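AAEL008620-PA odorant-binding protein (Aedes aegypti, PDB 5V13) binds juvenile hormone specifically in the mosquito hemolymph, as a secreted member of the odorant-binding protein family. Local coordinates at residues I48-W53 with Q62-C67. Residues are numbered along the deposited sequence; the frame is centred on the assembly and turned at random.
Sequences INWVKW and QCYVKC. With JH3 (methyl (2E,6E)-9-[(2R)-3,3-dimethyloxiran-2-yl]-3,7-dimethylnona-2,6-dienoate), chain E.
W50 and Y64 meet in an offset stack that joins helices 44-51 and 59-71 of the odorant-binding protein fold beside the juvenile hormone. The indole six-membered ring and the phenol lie with centroids 4.4 Å apart and planes inclined by 21°; they approach most closely where W50 CE3 sits 3.3 Å from Y64 CG. A CH-pi contact extends the stack, Y64 CB standing over the W50 six-membered ring 3.7 Å from its centroid. Y64 reaches past the indole to bring its hydroxyl end to the ligand because chi1 (-175°) turns CG away from the backbone N.

Polar ends of this buried pair are tied outside the stack: W50 NE1 hydrogen-bonds S61 OG, and Y64 OH hydrogen-bonds Y33 O. L37 of helix 26-38 touches both side chains. Disulfides C63-C122 and C67-C36 fasten helix 59-71 to helices 122-135 and 26-38.

A Schellman motif ends helix 44-51, with W53, at positive phi, as its C-prime residue, W53 N bonded to W50 O and H54 N to N49 O. From this turn the W53 indole lays one face along the hormone chain, with CE3 3.5 Å from the JH3 methyl C7'. V51 CG1 meets JH3 C1 and C2 near the ester end. Y64 presents its ring edge to JH3 C6, and its OH lies 3.5 Å from JH3 C4.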
loop_
_atom_site.group_PDB
_atom_site.type_symbol
_atom_site.label_atom_id
_atom_site.label_comp_id
_atom_site.label_asym_id
_atom_site.label_seq_id
_atom_site.Cartn_x
_atom_site.Cartn_y
_atom_site.Cartn_z
ATOM N N ILE B 48 -5.791 -28.665 -6.561
ATOM C CA ILE B 48 -6.891 -27.978 -5.881
ATOM C C ILE B 48 -6.911 -28.337 -4.398
ATOM O O ILE B 48 -7.090 -27.465 -3.537
ATOM C CB ILE B 48 -8.234 -28.302 -6.566
ATOM C CG1 ILE B 48 -8.316 -27.612 -7.925
ATOM C CG2 ILE B 48 -9.400 -27.879 -5.687
ATOM C CD1 ILE B 48 -9.527 -28.040 -8.744
ATOM N N ASN B 49 -6.717 -29.620 -4.071
ATOM C CA ASN B 49 -6.601 -30.009 -2.667
ATOM C C ASN B 49 -5.462 -29.277 -1.975
ATOM O O ASN B 49 -5.566 -28.935 -0.791
ATOM C CB ASN B 49 -6.384 -31.515 -2.545
ATOM C CG ASN B 49 -7.597 -32.307 -2.962
ATOM O OD1 ASN B 49 -8.733 -31.918 -2.690
ATOM N ND2 ASN B 49 -7.363 -33.432 -3.624
ATOM N N TRP B 50 -4.356 -29.042 -2.685
ATOM C CA TRP B 50 -3.228 -28.373 -2.044
ATOM C C TRP B 50 -3.553 -26.918 -1.731
ATOM O O TRP B 50 -3.234 -26.426 -0.640
ATOM C CB TRP B 50 -1.978 -28.443 -2.918
ATOM C CG TRP B 50 -1.562 -29.848 -3.312
ATOM C CD1 TRP B 50 -2.050 -31.019 -2.822
ATOM C CD2 TRP B 50 -0.593 -30.198 -4.300
ATOM N NE1 TRP B 50 -1.427 -32.088 -3.433
ATOM C CE2 TRP B 50 -0.523 -31.605 -4.342
ATOM C CE3 TRP B 50 0.251 -29.456 -5.135
ATOM C CZ2 TRP B 50 0.326 -32.288 -5.218
ATOM C CZ3 TRP B 50 1.102 -30.138 -6.002
ATOM C CH2 TRP B 50 1.131 -31.534 -6.034
ATOM N N VAL B 51 -4.181 -26.205 -2.668
ATOM C CA VAL B 51 -4.463 -24.793 -2.401
ATOM C C VAL B 51 -5.558 -24.607 -1.362
ATOM O O VAL B 51 -5.750 -23.483 -0.885
ATOM C CB VAL B 51 -4.834 -24.026 -3.689
ATOM C CG1 VAL B 51 -3.713 -24.121 -4.714
ATOM C CG2 VAL B 51 -6.154 -24.530 -4.275
ATOM N N LYS B 52 -6.286 -25.669 -1.007
ATOM C CA LYS B 52 -7.198 -25.678 0.133
ATOM C C LYS B 52 -6.533 -26.216 1.396
ATOM O O LYS B 52 -7.228 -26.572 2.358
ATOM C CB LYS B 52 -8.446 -26.509 -0.182
ATOM C CG LYS B 52 -9.327 -25.945 -1.277
ATOM C CD LYS B 52 -10.406 -26.960 -1.644
ATOM C CE LYS B 52 -11.247 -26.492 -2.815
ATOM N NZ LYS B 52 -12.074 -27.612 -3.343
ATOM N N TRP B 53 -5.208 -26.316 1.389
ATOM C CA TRP B 53 -4.409 -26.674 2.558
ATOM C C TRP B 53 -4.674 -28.090 3.072
ATOM O O TRP B 53 -4.453 -28.379 4.251
ATOM C CB TRP B 53 -4.605 -25.656 3.684
ATOM C CG TRP B 53 -4.019 -24.316 3.360
ATOM C CD1 TRP B 53 -4.592 -23.320 2.615
ATOM C CD2 TRP B 53 -2.743 -23.821 3.775
ATOM N NE1 TRP B 53 -3.745 -22.237 2.543
ATOM C CE2 TRP B 53 -2.607 -22.517 3.254
ATOM C CE3 TRP B 53 -1.703 -24.350 4.547
ATOM C CZ2 TRP B 53 -1.467 -21.741 3.467
ATOM C CZ3 TRP B 53 -0.580 -23.564 4.774
ATOM C CH2 TRP B 53 -0.470 -22.283 4.232
ATOM N N GLN B 62 3.179 -35.396 -1.166
ATOM C CA GLN B 62 4.324 -35.408 -0.266
ATOM C C GLN B 62 5.451 -34.563 -0.828
ATOM O O GLN B 62 6.085 -33.796 -0.094
ATOM C CB GLN B 62 4.799 -36.843 -0.013
ATOM C CG GLN B 62 3.759 -37.722 0.662
ATOM C CD GLN B 62 4.184 -39.178 0.757
ATOM O OE1 GLN B 62 4.852 -39.696 -0.132
ATOM N NE2 GLN B 62 3.794 -39.843 1.835
ATOM N N CYS B 63 5.695 -34.653 -2.139
ATOM C CA CYS B 63 6.765 -33.837 -2.699
ATOM C C CYS B 63 6.413 -32.356 -2.693
ATOM O O CYS B 63 7.312 -31.520 -2.567
ATOM C CB CYS B 63 7.115 -34.287 -4.109
ATOM S SG CYS B 63 7.894 -35.929 -4.102
ATOM N N TYR B 64 5.128 -32.010 -2.835
ATOM C CA TYR B 64 4.751 -30.598 -2.751
ATOM C C TYR B 64 5.034 -30.036 -1.362
ATOM O O TYR B 64 5.550 -28.916 -1.222
ATOM C CB TYR B 64 3.273 -30.412 -3.100
ATOM C CG TYR B 64 2.862 -28.953 -3.141
ATOM C CD1 TYR B 64 3.224 -28.149 -4.213
ATOM C CD2 TYR B 64 2.143 -28.369 -2.088
ATOM C CE1 TYR B 64 2.862 -26.788 -4.251
ATOM C CE2 TYR B 64 1.773 -27.024 -2.121
ATOM C CZ TYR B 64 2.139 -26.241 -3.203
ATOM O OH TYR B 64 1.785 -24.902 -3.252
ATOM N N VAL B 65 4.687 -30.789 -0.321
ATOM C CA VAL B 65 4.968 -30.336 1.041
ATOM C C VAL B 65 6.472 -30.177 1.263
ATOM O O VAL B 65 6.925 -29.191 1.863
ATOM C CB VAL B 65 4.332 -31.294 2.064
ATOM C CG1 VAL B 65 4.689 -30.857 3.493
ATOM C CG2 VAL B 65 2.811 -31.323 1.878
ATOM N N LYS B 66 7.269 -31.132 0.783
ATOM C CA LYS B 66 8.721 -31.025 0.923
ATOM C C LYS B 66 9.258 -29.789 0.199
ATOM O O LYS B 66 10.063 -29.025 0.754
ATOM C CB LYS B 66 9.392 -32.294 0.391
ATOM C CG LYS B 66 10.912 -32.207 0.416
ATOM C CD LYS B 66 11.565 -33.407 -0.210
ATOM C CE LYS B 66 12.958 -33.031 -0.693
ATOM N NZ LYS B 66 13.580 -34.141 -1.456
ATOM N N CYS B 67 8.812 -29.584 -1.044
ATOM C CA CYS B 67 9.228 -28.435 -1.845
ATOM C C CYS B 67 8.921 -27.119 -1.137
ATOM O O CYS B 67 9.787 -26.245 -1.035
ATOM C CB CYS B 67 8.522 -28.479 -3.211
ATOM S SG CYS B 67 8.922 -27.119 -4.404
HETATM C C1 JH3 E . -1.592 -21.368 -3.264
HETATM O O2 JH3 E . -2.397 -20.592 -2.780
HETATM O O1 JH3 E . -1.141 -21.121 -4.610
HETATM C CM JH3 E . -1.593 -19.941 -5.278
HETATM C C2 JH3 E . -1.027 -22.533 -2.558
HETATM C C3 JH3 E . -1.320 -22.954 -1.325
HETATM C "C3'" JH3 E . -2.320 -22.288 -0.422
HETATM C C4 JH3 E . -0.570 -24.170 -0.835
HETATM C C5 JH3 E . -0.136 -23.940 0.610
HETATM C C6 JH3 E . 0.973 -24.906 0.959
HETATM C C7 JH3 E . 0.757 -26.071 1.586
HETATM C "C7'" JH3 E . -0.638 -26.508 1.948
HETATM C C8 JH3 E . 1.955 -26.957 1.895
HETATM C C9 JH3 E . 2.164 -27.149 3.406
HETATM C CA JH3 E . 2.174 -25.827 4.171
HETATM O O3 JH3 E . 2.538 -25.975 5.561
HETATM C CB JH3 E . 3.534 -25.397 4.716
HETATM C "CB'" JH3 E . 3.699 -23.874 4.763
HETATM C CC JH3 E . 4.751 -26.290 4.527
#